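Local atomic coordinates of nitrate regulatory protein (Klebsiella oxytoca, PDB entry 4AKK), a protein that senses nitrate and nitrite and binds the leader RNA of the nasF operon, causing antitermination so that the nitrate assimilation genes are transcribed. Residues A[172-177]-A[181-186]; A[370-375]-A[409-414]; A[80-85]-A[89-94]. All blocks are in the same frame, centred on the assembly; numbering follows the deposited sequence.

Overall arrangement
Contacts 1 and 3 lie in the NIT nitrate-receptor region, on opposite sides of the chain's centre and about 38 Å apart between centres; contact 2 belongs to the RNA-binding ANTAR region. Each of the NIT contacts flanks a short connection between consecutive helices. Contact 1 is buried, and there an amide-to-carbonyl hydrogen bond joins aliphatic packing. Contact 3 sits at the surface, where a tyrosine and a tryptophan meet aliphatic groups and a carbonyl without a hydrogen bond. Helix 56-85, part of contact 3, packs on contact 1, and both touch helix 277-312. Contact 2, partly buried, joins helices far apart in sequence through leucine methyls on side-chain carbons and backbone, beside the second subunit.

Contact 1: A[172-177]-A[181-186]; sequences QLNDSI and QIAGRM
Asn174 extends its amide across the first turn of the helix containing 181-186 and meets the backbone of Ala183 with both ends. Its ND2 donates to Ala183 O, 3.3 Å away, in a long but fairly straight bond with an N-H...O angle of 159°. The carbonyl oxygen lies close to the amide plane of Asn174, while the donor approaches it from well off the C=O direction, tilted 30° from the carbonyl plane. The other end of the amide faces carbon: OD1 is 3.5 Å from Met186 CB and 3.7 Å from Ala183 CB. This oxygen is buried by the contact and has no polar partner in the model, so across this contact the amide is held through ND2.

The segments flank a tight connection between helix 169-173 and helix 180-212 of the nitrate-sensing NIT region, a mainly helical fold. Asp179, in the short link, accepts a hydrogen bond from Ile182 N at the start of the second helix.

Beside the amide the packing is aliphatic. Ile177 lies at about a right angle to both Ile182 and Met186 and uses a different branch for each. With CG1 anti to the carbonyl carbon (chi1 -61°), CG2 falls anti to the backbone N and meets the helix, 4.1 Å from Ile182 CB and 4.2 Å from Ala183 CB. The longer branch ends with CD1 4.1 Å from Met186 CG. Met186 bends at chi2 and chi3; its end leads away, and SD keeps only a loose contact, 4.5 Å from Leu173 CD1. Helix 56-85 closes over this side, with Ala63 touching both Leu173 and Met186; Ile182 also packs on Leu304 and Leu311 of helix 277-312.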
ATOM      1  N   GLN A 172      11.237  -7.849   1.873  1.00 39.67           N
ATOM      2  CA  GLN A 172      11.223  -8.278   3.261  1.00 39.23           C
ATOM      3  C   GLN A 172      12.534  -7.893   3.933  1.00 41.50           C
ATOM      4  O   GLN A 172      12.581  -7.655   5.136  1.00 37.19           O
ATOM      5  CB  GLN A 172      11.032  -9.790   3.354  1.00 39.39           C
ATOM      6  CG  GLN A 172      10.533 -10.221   4.709  1.00 37.99           C
ATOM      7  CD  GLN A 172       9.122  -9.766   4.931  1.00 41.87           C
ATOM      8  OE1 GLN A 172       8.254  -9.988   4.083  1.00 47.60           O
ATOM      9  NE2 GLN A 172       8.874  -9.118   6.067  1.00 44.84           N
ATOM     10  N   LEU A 173      13.598  -7.842   3.139  1.00 39.71           N
ATOM     11  CA  LEU A 173      14.899  -7.405   3.629  1.00 44.52           C
ATOM     12  C   LEU A 173      14.842  -6.037   4.303  1.00 42.59           C
ATOM     13  O   LEU A 173      15.598  -5.781   5.238  1.00 46.33           O
ATOM     14  CB  LEU A 173      15.929  -7.383   2.494  1.00 44.39           C
ATOM     15  CG  LEU A 173      16.584  -8.720   2.163  1.00 41.52           C
ATOM     16  CD1 LEU A 173      17.750  -8.513   1.212  1.00 35.20           C
ATOM     17  CD2 LEU A 173      17.045  -9.399   3.436  1.00 42.49           C
ATOM     18  N   ASN A 174      13.948  -5.166   3.836  1.00 45.12           N
ATOM     19  CA  ASN A 174      13.762  -3.843   4.445  1.00 45.77           C
ATOM     20  C   ASN A 174      13.186  -3.812   5.868  1.00 50.74           C
ATOM     21  O   ASN A 174      13.357  -2.824   6.586  1.00 55.70           O
ATOM     22  CB  ASN A 174      12.920  -2.945   3.537  1.00 54.61           C
ATOM     23  CG  ASN A 174      13.769  -2.092   2.615  1.00 50.85           C
ATOM     24  OD1 ASN A 174      14.990  -2.025   2.764  1.00 54.53           O
ATOM     25  ND2 ASN A 174      13.127  -1.421   1.667  1.00 45.38           N
ATOM     26  N   ASP A 175      12.503  -4.876   6.277  1.00 52.51           N
ATOM     27  CA  ASP A 175      11.903  -4.914   7.614  1.00 53.33           C
ATOM     28  C   ASP A 175      12.965  -4.926   8.719  1.00 56.18           C
ATOM     29  O   ASP A 175      12.648  -4.871   9.911  1.00 57.06           O
ATOM     30  CB  ASP A 175      10.913  -6.093   7.766  1.00 51.65           C
ATOM     31  CG  ASP A 175      11.608  -7.446   7.997  1.00 55.08           C
ATOM     32  OD1 ASP A 175      12.815  -7.465   8.325  1.00 55.12           O
ATOM     33  OD2 ASP A 175      10.938  -8.500   7.859  1.00 52.60           O
ATOM     34  N   SER A 176      14.227  -5.008   8.318  1.00 52.12           N
ATOM     35  CA  SER A 176      15.321  -4.981   9.278  1.00 54.03           C
ATOM     36  C   SER A 176      16.390  -3.993   8.849  1.00 52.60           C
ATOM     37  O   SER A 176      17.544  -4.078   9.281  1.00 49.89           O
ATOM     38  CB  SER A 176      15.917  -6.374   9.464  1.00 54.85           C
ATOM     39  OG  SER A 176      15.124  -7.137  10.360  1.00 67.93           O
ATOM     40  N   ILE A 177      15.995  -3.060   7.989  1.00 47.10           N
ATOM     41  CA  ILE A 177      16.884  -1.995   7.549  1.00 48.94           C
ATOM     42  C   ILE A 177      16.360  -0.644   8.028  1.00 49.95           C
ATOM     43  O   ILE A 177      15.342  -0.150   7.538  1.00 50.48           O
ATOM     44  CB  ILE A 177      17.039  -1.981   6.022  1.00 39.88           C
ATOM     45  CG1 ILE A 177      17.653  -3.300   5.550  1.00 44.56           C
ATOM     46  CG2 ILE A 177      17.885  -0.793   5.586  1.00 43.72           C
ATOM     47  CD1 ILE A 177      18.059  -3.308   4.096  1.00 47.68           C
ATOM     48  N   GLN A 181      18.478   5.859   3.454  1.00 42.09           N
ATOM     49  CA  GLN A 181      19.101   5.823   2.132  1.00 47.46           C
ATOM     50  C   GLN A 181      19.195   4.402   1.590  1.00 42.53           C
ATOM     51  O   GLN A 181      18.911   4.147   0.418  1.00 43.05           O
ATOM     52  CB  GLN A 181      20.497   6.457   2.148  1.00 43.29           C
ATOM     53  CG  GLN A 181      20.497   7.977   2.081  1.00 55.84           C
ATOM     54  CD  GLN A 181      20.574   8.611   3.454  1.00 68.16           C
ATOM     55  OE1 GLN A 181      21.630   8.609   4.095  1.00 70.29           O
ATOM     56  NE2 GLN A 181      19.454   9.160   3.915  1.00 65.55           N
ATOM     57  N   ILE A 182      19.608   3.477   2.442  1.00 36.43           N
ATOM     58  CA  ILE A 182      19.721   2.095   2.016  1.00 40.62           C
ATOM     59  C   ILE A 182      18.353   1.505   1.705  1.00 39.45           C
ATOM     60  O   ILE A 182      18.163   0.865   0.672  1.00 39.45           O
ATOM     61  CB  ILE A 182      20.444   1.246   3.059  1.00 40.77           C
ATOM     62  CG1 ILE A 182      21.802   1.879   3.374  1.00 44.23           C
ATOM     63  CG2 ILE A 182      20.627  -0.171   2.548  1.00 35.96           C
ATOM     64  CD1 ILE A 182      22.718   1.988   2.147  1.00 42.05           C
ATOM     65  N   ALA A 183      17.393   1.737   2.587  1.00 37.93           N
ATOM     66  CA  ALA A 183      16.056   1.200   2.378  1.00 41.82           C
ATOM     67  C   ALA A 183      15.502   1.719   1.061  1.00 40.29           C
ATOM     68  O   ALA A 183      14.908   0.961   0.303  1.00 36.23           O
ATOM     69  CB  ALA A 183      15.133   1.552   3.542  1.00 39.12           C
ATOM     70  N   GLY A 184      15.708   3.010   0.797  1.00 36.69           N
ATOM     71  CA  GLY A 184      15.330   3.617  -0.471  1.00 35.82           C
ATOM     72  C   GLY A 184      15.999   2.950  -1.670  1.00 40.96           C
ATOM     73  O   GLY A 184      15.375   2.774  -2.725  1.00 36.15           O
ATOM     74  N   ARG A 185      17.272   2.587  -1.513  1.00 37.86           N
ATOM     75  CA  ARG A 185      18.023   1.905  -2.575  1.00 38.81           C
ATOM     76  C   ARG A 185      17.522   0.489  -2.800  1.00 35.64           C
ATOM     77  O   ARG A 185      17.491   0.016  -3.932  1.00 32.83           O
ATOM     78  CB  ARG A 185      19.520   1.851  -2.261  1.00 35.10           C
ATOM     79  CG  ARG A 185      20.271   3.132  -2.551  1.00 37.72           C
ATOM     80  CD  ARG A 185      21.744   2.996  -2.181  1.00 39.72           C
ATOM     81  NE  ARG A 185      22.401   4.293  -2.245  1.00 47.51           N
ATOM     82  CZ  ARG A 185      22.962   4.789  -3.342  1.00 43.69           C
ATOM     83  NH1 ARG A 185      22.958   4.089  -4.466  1.00 40.31           N
ATOM     84  NH2 ARG A 185      23.524   5.988  -3.313  1.00 46.14           N
ATOM     85  N   MET A 186      17.143  -0.189  -1.720  1.00 35.26           N
ATOM     86  CA  MET A 186      16.632  -1.546  -1.828  1.00 35.95           C
ATOM     87  C   MET A 186      15.320  -1.569  -2.590  1.00 33.58           C
ATOM     88  O   MET A 186      15.107  -2.432  -3.434  1.00 32.80           O
ATOM     89  CB  MET A 186      16.472  -2.210  -0.453  1.00 36.34           C
ATOM     90  CG  MET A 186      17.769  -2.794   0.089  1.00 44.45           C
ATOM     91  SD  MET A 186      18.236  -4.419  -0.572  1.00 36.08           S
ATOM     92  CE  MET A 186      17.499  -4.424  -2.182  1.00 36.24           C
TER

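Contact 2: A[370-375]-A[409-414]; sequences IEKAKS and ALLTVK
Leu411 lays its branched end against the backbone of helix 360-380, over the step from Lys372 to Ala373. Its CD2 methyl does most of the touching, 3.9 Å from Lys372 CB and 4.0 Å from Ala373 N, while CD1 lies 4.2 Å from Lys372 CB. Only the root of the lysine is therefore used: beyond CB the chain leads away from Leu411, bends at chi4 and carries its ammonium group off from the contact.

Leu410 takes the neighbouring place with a single methyl. Here CG stands anti to the backbone N (chi1 172°), in contrast to Leu411, whose CG is anti to the carbonyl carbon (chi1 -61°). The two consecutive leucines thus leave the backbone by different routes and arrive side by side on one helix. Leu410 CD2 lies 4.1 Å from Ala373 CB and 3.8 Å from Ala373 O, the methyl resting against a helical carbonyl oxygen in van der Waals contact. The small alanine lets the backbones come near, with the CA atoms of Ala373 and Leu411 6.4 Å apart.

These helices belong to the ANTAR domain, the RNA-binding effector of NasR. Ala373 also touches Leu392 of helix 385-399 and Ala407 of helix 403-412, so it stands where three helices meet. Elsewhere on segment 370-375, Lys374 NZ forms a salt bridge with Glu371 OE1 at 2.8 Å and another with Glu385. Thr412 OG1 is hydrogen-bonded to Gln401 of the second subunit.

No hydrogen bond or salt bridge links segments 370-375 and 409-414; their contact relies on dispersion and the burial of methyl groups, and its fit probably depends on shape rather than on polar pairing between the segments.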
ATOM      1  N   ILE A 370     -12.884  -5.914 -16.881  1.00 31.88           N
ATOM      2  CA  ILE A 370     -12.596  -5.544 -18.255  1.00 26.58           C
ATOM      3  C   ILE A 370     -13.753  -5.891 -19.193  1.00 33.33           C
ATOM      4  O   ILE A 370     -14.053  -5.142 -20.125  1.00 32.03           O
ATOM      5  CB  ILE A 370     -11.292  -6.202 -18.762  1.00 29.99           C
ATOM      6  CG1 ILE A 370     -10.076  -5.588 -18.053  1.00 34.43           C
ATOM      7  CG2 ILE A 370     -11.156  -5.999 -20.243  1.00 27.43           C
ATOM      8  CD1 ILE A 370      -8.824  -6.458 -18.078  1.00 31.13           C
ATOM      9  N   GLU A 371     -14.401  -7.031 -18.953  1.00 34.52           N
ATOM     10  CA  GLU A 371     -15.558  -7.418 -19.758  1.00 38.02           C
ATOM     11  C   GLU A 371     -16.705  -6.415 -19.580  1.00 36.30           C
ATOM     12  O   GLU A 371     -17.293  -5.946 -20.558  1.00 39.35           O
ATOM     13  CB  GLU A 371     -16.013  -8.842 -19.422  1.00 38.91           C
ATOM     14  CG  GLU A 371     -15.028  -9.934 -19.863  1.00 39.08           C
ATOM     15  CD  GLU A 371     -14.753  -9.903 -21.351  1.00 44.73           C
ATOM     16  OE1 GLU A 371     -15.641  -9.469 -22.118  1.00 46.87           O
ATOM     17  OE2 GLU A 371     -13.645 -10.307 -21.757  1.00 57.43           O
ATOM     18  N   LYS A 372     -17.006  -6.082 -18.330  1.00 35.00           N
ATOM     19  CA  LYS A 372     -17.964  -5.012 -18.031  1.00 37.68           C
ATOM     20  C   LYS A 372     -17.644  -3.675 -18.725  1.00 36.28           C
ATOM     21  O   LYS A 372     -18.516  -3.058 -19.343  1.00 36.56           O
ATOM     22  CB  LYS A 372     -18.050  -4.788 -16.528  1.00 38.55           C
ATOM     23  CG  LYS A 372     -18.807  -5.852 -15.749  1.00 44.15           C
ATOM     24  CD  LYS A 372     -18.617  -5.613 -14.248  1.00 51.02           C
ATOM     25  CE  LYS A 372     -19.543  -6.462 -13.394  1.00 62.36           C
ATOM     26  NZ  LYS A 372     -20.862  -5.804 -13.187  1.00 79.35           N
ATOM     27  N   ALA A 373     -16.405  -3.208 -18.617  1.00 36.01           N
ATOM     28  CA  ALA A 373     -16.027  -1.981 -19.321  1.00 32.47           C
ATOM     29  C   ALA A 373     -16.231  -2.105 -20.834  1.00 39.28           C
ATOM     30  O   ALA A 373     -16.668  -1.155 -21.490  1.00 36.53           O
ATOM     31  CB  ALA A 373     -14.602  -1.581 -19.001  1.00 26.69           C
ATOM     32  N   LYS A 374     -15.911  -3.272 -21.388  1.00 36.57           N
ATOM     33  CA  LYS A 374     -16.141  -3.512 -22.810  1.00 40.63           C
ATOM     34  C   LYS A 374     -17.622  -3.358 -23.162  1.00 41.72           C
ATOM     35  O   LYS A 374     -17.972  -2.683 -24.131  1.00 40.52           O
ATOM     36  CB  LYS A 374     -15.641  -4.894 -23.223  1.00 37.57           C
ATOM     37  CG  LYS A 374     -14.153  -4.947 -23.535  1.00 42.27           C
ATOM     38  CD  LYS A 374     -13.638  -6.389 -23.558  1.00 44.27           C
ATOM     39  CE  LYS A 374     -14.532  -7.297 -24.399  1.00 45.79           C
ATOM     40  NZ  LYS A 374     -14.088  -8.727 -24.355  1.00 51.38           N
ATOM     41  N   SER A 375     -18.484  -3.982 -22.368  1.00 39.67           N
ATOM     42  CA  SER A 375     -19.926  -3.867 -22.573  1.00 46.43           C
ATOM     43  C   SER A 375     -20.384  -2.414 -22.553  1.00 45.01           C
ATOM     44  O   SER A 375     -21.236  -2.021 -23.346  1.00 47.16           O
ATOM     45  CB  SER A 375     -20.686  -4.668 -21.521  1.00 44.72           C
ATOM     46  OG  SER A 375     -20.168  -5.984 -21.450  1.00 51.17           O
ATOM     47  N   ALA A 409     -11.737   2.712 -13.869  1.00 29.58           N
ATOM     48  CA  ALA A 409     -12.028   4.134 -14.030  1.00 32.06           C
ATOM     49  C   ALA A 409     -13.355   4.351 -14.758  1.00 34.44           C
ATOM     50  O   ALA A 409     -14.153   5.184 -14.353  1.00 32.25           O
ATOM     51  CB  ALA A 409     -10.890   4.863 -14.753  1.00 27.84           C
ATOM     52  N   LEU A 410     -13.595   3.598 -15.826  1.00 29.36           N
ATOM     53  CA  LEU A 410     -14.807   3.794 -16.627  1.00 33.35           C
ATOM     54  C   LEU A 410     -16.089   3.375 -15.898  1.00 37.97           C
ATOM     55  O   LEU A 410     -17.126   4.022 -16.040  1.00 34.94           O
ATOM     56  CB  LEU A 410     -14.700   3.078 -17.978  1.00 32.46           C
ATOM     57  CG  LEU A 410     -15.947   3.016 -18.873  1.00 38.55           C
ATOM     58  CD1 LEU A 410     -16.466   4.410 -19.193  1.00 39.91           C
ATOM     59  CD2 LEU A 410     -15.661   2.242 -20.163  1.00 35.01           C
ATOM     60  N   LEU A 411     -16.017   2.294 -15.125  1.00 32.71           N
ATOM     61  CA  LEU A 411     -17.168   1.833 -14.352  1.00 33.73           C
ATOM     62  C   LEU A 411     -17.476   2.810 -13.215  1.00 35.15           C
ATOM     63  O   LEU A 411     -18.628   2.981 -12.814  1.00 36.87           O
ATOM     64  CB  LEU A 411     -16.920   0.425 -13.795  1.00 30.71           C
ATOM     65  CG  LEU A 411     -16.673  -0.691 -14.813  1.00 33.89           C
ATOM     66  CD1 LEU A 411     -16.163  -1.944 -14.118  1.00 35.35           C
ATOM     67  CD2 LEU A 411     -17.931  -0.989 -15.604  1.00 35.47           C
ATOM     68  N   THR A 412     -16.438   3.455 -12.703  1.00 32.62           N
ATOM     69  CA  THR A 412     -16.605   4.440 -11.649  1.00 32.69           C
ATOM     70  C   THR A 412     -17.435   5.643 -12.095  1.00 33.89           C
ATOM     71  O   THR A 412     -18.173   6.220 -11.303  1.00 35.26           O
ATOM     72  CB  THR A 412     -15.252   4.924 -11.112  1.00 34.22           C
ATOM     73  OG1 THR A 412     -14.538   3.808 -10.561  1.00 33.73           O
ATOM     74  CG2 THR A 412     -15.456   5.980 -10.023  1.00 31.56           C
ATOM     75  N   VAL A 413     -17.319   6.024 -13.359  1.00 38.12           N
ATOM     76  CA  VAL A 413     -18.015   7.213 -13.835  1.00 41.28           C
ATOM     77  C   VAL A 413     -19.116   6.929 -14.864  1.00 44.39           C
ATOM     78  O   VAL A 413     -19.604   7.847 -15.526  1.00 44.27           O
ATOM     79  CB  VAL A 413     -17.030   8.214 -14.474  1.00 41.52           C
ATOM     80  CG1 VAL A 413     -15.938   8.608 -13.494  1.00 38.09           C
ATOM     81  CG2 VAL A 413     -16.440   7.631 -15.738  1.00 43.09           C
ATOM     82  N   LYS A 414     -19.518   5.676 -15.018  1.00 45.82           N
ATOM     83  CA  LYS A 414     -20.393   5.359 -16.154  1.00 61.78           C
ATOM     84  C   LYS A 414     -21.790   5.972 -16.010  1.00 61.33           C
ATOM     85  O   LYS A 414     -22.554   6.012 -16.972  1.00 71.84           O
ATOM     86  CB  LYS A 414     -20.445   3.854 -16.473  1.00 45.62           C
ATOM     87  CG  LYS A 414     -20.975   2.994 -15.353  1.00 53.50           C
ATOM     88  CD  LYS A 414     -21.383   1.614 -15.858  1.00 41.07           C
ATOM     89  CE  LYS A 414     -21.613   0.675 -14.689  1.00 52.86           C
ATOM     90  NZ  LYS A 414     -22.650   1.195 -13.746  1.00 72.68           N
TER

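Contact 3: A[80-85]-A[89-94]; sequences SNIWLC and RLYAAE
Ile82 presses its CG2 methyl against the Tyr91 ring, 3.6 Å from CD1, while CB lies over one face of the ring. The methyl stands anti to the backbone N, which carries it toward the tyrosine; it also touches Leu90 CB at 4.1 Å.

Trp83 makes the other half of the contact. Leu90 O sits near the plane of the indole at its edge, 3.5 Å from CE3, and approaches Trp83 CA to 3.2 Å in a CA-H...O contact with an angle of 138° at the hydrogen. Further along the same ring, CZ3 meets Ala92 CB obliquely at 3.8 Å. The indole reaches this place with CG anti to the backbone N (chi1 169°), and its far side is fixed by a hydrogen bond from NE1 to Val145 O.

Within segment 89-94, Glu94 CD lies 3.8 Å above the plane of the Tyr91 ring, offset toward its rim. Tyr91 occupies the N-cap position of the following helix with a positive phi of 81°, marking an abrupt turn of the chain. Ser86 ties the connection together: its OG accepts from the backbone N of Arg89 and of Leu90 and donates to Ile82 O. Ile82 also packs on Leu280 and Phe283 of helix 277-312.

The whole forms a compact helix-loop-helix connection, in which the end of helix 56-85 passes into helix 92-117 at the surface of the all-helical NIT region.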
ATOM      1  N   SER A  80      15.329 -22.819 -22.139  1.00 37.17           N
ATOM      2  CA  SER A  80      14.390 -23.937 -22.082  1.00 31.03           C
ATOM      3  C   SER A  80      13.200 -23.674 -22.999  1.00 31.38           C
ATOM      4  O   SER A  80      12.697 -24.572 -23.656  1.00 33.47           O
ATOM      5  CB  SER A  80      13.908 -24.168 -20.648  1.00 31.82           C
ATOM      6  OG  SER A  80      15.020 -24.328 -19.780  1.00 38.65           O
ATOM      7  N   ASN A  81      12.763 -22.426 -23.052  1.00 34.52           N
ATOM      8  CA  ASN A  81      11.610 -22.073 -23.870  1.00 32.64           C
ATOM      9  C   ASN A  81      11.847 -22.302 -25.367  1.00 36.85           C
ATOM     10  O   ASN A  81      10.961 -22.799 -26.073  1.00 37.58           O
ATOM     11  CB  ASN A  81      11.201 -20.623 -23.613  1.00 33.21           C
ATOM     12  CG  ASN A  81       9.710 -20.412 -23.728  1.00 49.39           C
ATOM     13  OD1 ASN A  81       8.925 -21.200 -23.195  1.00 52.08           O
ATOM     14  ND2 ASN A  81       9.305 -19.344 -24.418  1.00 46.10           N
ATOM     15  N   ILE A  82      13.037 -21.937 -25.847  1.00 36.77           N
ATOM     16  CA  ILE A  82      13.367 -22.075 -27.269  1.00 36.00           C
ATOM     17  C   ILE A  82      13.619 -23.543 -27.615  1.00 32.86           C
ATOM     18  O   ILE A  82      13.179 -24.039 -28.644  1.00 31.67           O
ATOM     19  CB  ILE A  82      14.587 -21.213 -27.685  1.00 39.24           C
ATOM     20  CG1 ILE A  82      14.338 -19.732 -27.394  1.00 36.09           C
ATOM     21  CG2 ILE A  82      14.865 -21.375 -29.172  1.00 36.99           C
ATOM     22  CD1 ILE A  82      13.289 -19.107 -28.304  1.00 39.24           C
ATOM     23  N   TRP A  83      14.334 -24.229 -26.737  1.00 31.64           N
ATOM     24  CA  TRP A  83      14.467 -25.671 -26.826  1.00 30.59           C
ATOM     25  C   TRP A  83      13.107 -26.345 -27.006  1.00 36.06           C
ATOM     26  O   TRP A  83      12.928 -27.135 -27.932  1.00 37.30           O
ATOM     27  CB  TRP A  83      15.181 -26.189 -25.578  1.00 32.96           C
ATOM     28  CG  TRP A  83      15.153 -27.651 -25.421  1.00 35.40           C
ATOM     29  CD1 TRP A  83      14.424 -28.361 -24.516  1.00 36.51           C
ATOM     30  CD2 TRP A  83      15.886 -28.611 -26.190  1.00 42.08           C
ATOM     31  NE1 TRP A  83      14.655 -29.703 -24.671  1.00 35.43           N
ATOM     32  CE2 TRP A  83      15.549 -29.887 -25.691  1.00 40.09           C
ATOM     33  CE3 TRP A  83      16.792 -28.518 -27.249  1.00 36.71           C
ATOM     34  CZ2 TRP A  83      16.090 -31.067 -26.215  1.00 43.46           C
ATOM     35  CZ3 TRP A  83      17.328 -29.692 -27.772  1.00 46.00           C
ATOM     36  CH2 TRP A  83      16.972 -30.949 -27.253  1.00 41.68           C
ATOM     37  N   LEU A  84      12.140 -26.027 -26.137  1.00 32.45           N
ATOM     38  CA  LEU A  84      10.827 -26.681 -26.211  1.00 34.83           C
ATOM     39  C   LEU A  84       9.995 -26.263 -27.437  1.00 34.26           C
ATOM     40  O   LEU A  84       9.463 -27.117 -28.141  1.00 33.99           O
ATOM     41  CB  LEU A  84      10.035 -26.494 -24.906  1.00 32.71           C
ATOM     42  CG  LEU A  84      10.625 -27.146 -23.645  1.00 30.62           C
ATOM     43  CD1 LEU A  84       9.984 -26.587 -22.372  1.00 32.87           C
ATOM     44  CD2 LEU A  84      10.527 -28.683 -23.682  1.00 33.67           C
ATOM     45  N   CYS A  85       9.906 -24.961 -27.701  1.00 31.40           N
ATOM     46  CA  CYS A  85       9.143 -24.446 -28.847  1.00 34.21           C
ATOM     47  C   CYS A  85       9.727 -24.847 -30.205  1.00 43.86           C
ATOM     48  O   CYS A  85       9.016 -24.851 -31.214  1.00 44.18           O
ATOM     49  CB  CYS A  85       9.071 -22.915 -28.809  1.00 36.09           C
ATOM     50  SG  CYS A  85       8.098 -22.170 -27.465  1.00 44.27           S
ATOM     51  N   ARG A  89      15.296 -28.644 -31.272  1.00 46.34           N
ATOM     52  CA  ARG A  89      16.225 -28.314 -32.361  1.00 47.65           C
ATOM     53  C   ARG A  89      17.277 -27.274 -31.974  1.00 44.74           C
ATOM     54  O   ARG A  89      18.429 -27.363 -32.395  1.00 44.91           O
ATOM     55  CB  ARG A  89      15.460 -27.830 -33.597  1.00 42.90           C
ATOM     56  CG  ARG A  89      14.829 -28.959 -34.393  1.00 50.64           C
ATOM     57  CD  ARG A  89      13.710 -28.455 -35.290  1.00 59.57           C
ATOM     58  NE  ARG A  89      12.898 -29.556 -35.805  1.00 74.24           N
ATOM     59  CZ  ARG A  89      11.804 -29.400 -36.545  1.00 75.92           C
ATOM     60  NH1 ARG A  89      11.379 -28.184 -36.861  1.00 77.64           N
ATOM     61  NH2 ARG A  89      11.133 -30.463 -36.968  1.00 79.00           N
ATOM     62  N   LEU A  90      16.876 -26.285 -31.180  1.00 37.18           N
ATOM     63  CA  LEU A  90      17.745 -25.156 -30.875  1.00 38.82           C
ATOM     64  C   LEU A  90      17.959 -24.972 -29.384  1.00 41.16           C
ATOM     65  O   LEU A  90      17.087 -25.311 -28.571  1.00 42.50           O
ATOM     66  CB  LEU A  90      17.161 -23.871 -31.466  1.00 35.34           C
ATOM     67  CG  LEU A  90      16.864 -23.947 -32.963  1.00 39.19           C
ATOM     68  CD1 LEU A  90      16.072 -22.745 -33.432  1.00 32.00           C
ATOM     69  CD2 LEU A  90      18.161 -24.095 -33.753  1.00 38.46           C
ATOM     70  N   TYR A  91      19.137 -24.459 -29.040  1.00 35.88           N
ATOM     71  CA  TYR A  91      19.442 -23.938 -27.702  1.00 41.81           C
ATOM     72  C   TYR A  91      19.806 -24.961 -26.634  1.00 42.54           C
ATOM     73  O   TYR A  91      19.836 -24.636 -25.447  1.00 40.77           O
ATOM     74  CB  TYR A  91      18.331 -23.011 -27.203  1.00 41.19           C
ATOM     75  CG  TYR A  91      18.577 -21.571 -27.573  1.00 41.90           C
ATOM     76  CD1 TYR A  91      18.443 -21.143 -28.883  1.00 43.65           C
ATOM     77  CD2 TYR A  91      18.956 -20.642 -26.612  1.00 45.40           C
ATOM     78  CE1 TYR A  91      18.682 -19.825 -29.229  1.00 51.55           C
ATOM     79  CE2 TYR A  91      19.194 -19.322 -26.947  1.00 50.09           C
ATOM     80  CZ  TYR A  91      19.053 -18.920 -28.258  1.00 49.25           C
ATOM     81  OH  TYR A  91      19.283 -17.609 -28.597  1.00 52.05           O
ATOM     82  N   ALA A  92      20.100 -26.184 -27.056  1.00 39.58           N
ATOM     83  CA  ALA A  92      20.571 -27.210 -26.138  1.00 39.46           C
ATOM     84  C   ALA A  92      21.825 -26.759 -25.386  1.00 44.38           C
ATOM     85  O   ALA A  92      21.939 -26.970 -24.182  1.00 45.63           O
ATOM     86  CB  ALA A  92      20.841 -28.507 -26.893  1.00 35.48           C
ATOM     87  N   ALA A  93      22.766 -26.149 -26.106  1.00 43.34           N
ATOM     88  CA  ALA A  93      24.007 -25.651 -25.515  1.00 49.18           C
ATOM     89  C   ALA A  93      23.742 -24.570 -24.471  1.00 45.19           C
ATOM     90  O   ALA A  93      24.343 -24.561 -23.397  1.00 42.33           O
ATOM     91  CB  ALA A  93      24.940 -25.113 -26.607  1.00 45.03           C
ATOM     92  N   GLU A  94      22.845 -23.652 -24.808  1.00 43.64           N
ATOM     93  CA  GLU A  94      22.445 -22.588 -23.896  1.00 43.68           C
ATOM     94  C   GLU A  94      21.743 -23.150 -22.652  1.00 40.93           C
ATOM     95  O   GLU A  94      22.022 -22.730 -21.532  1.00 40.10           O
ATOM     96  CB  GLU A  94      21.547 -21.581 -24.620  1.00 44.81           C
ATOM     97  CG  GLU A  94      22.288 -20.608 -25.554  1.00 44.58           C
ATOM     98  CD  GLU A  94      22.707 -21.226 -26.896  1.00 50.19           C
ATOM     99  OE1 GLU A  94      22.359 -22.394 -27.182  1.00 42.40           O
ATOM    100  OE2 GLU A  94      23.392 -20.524 -27.678  1.00 50.60           O
TER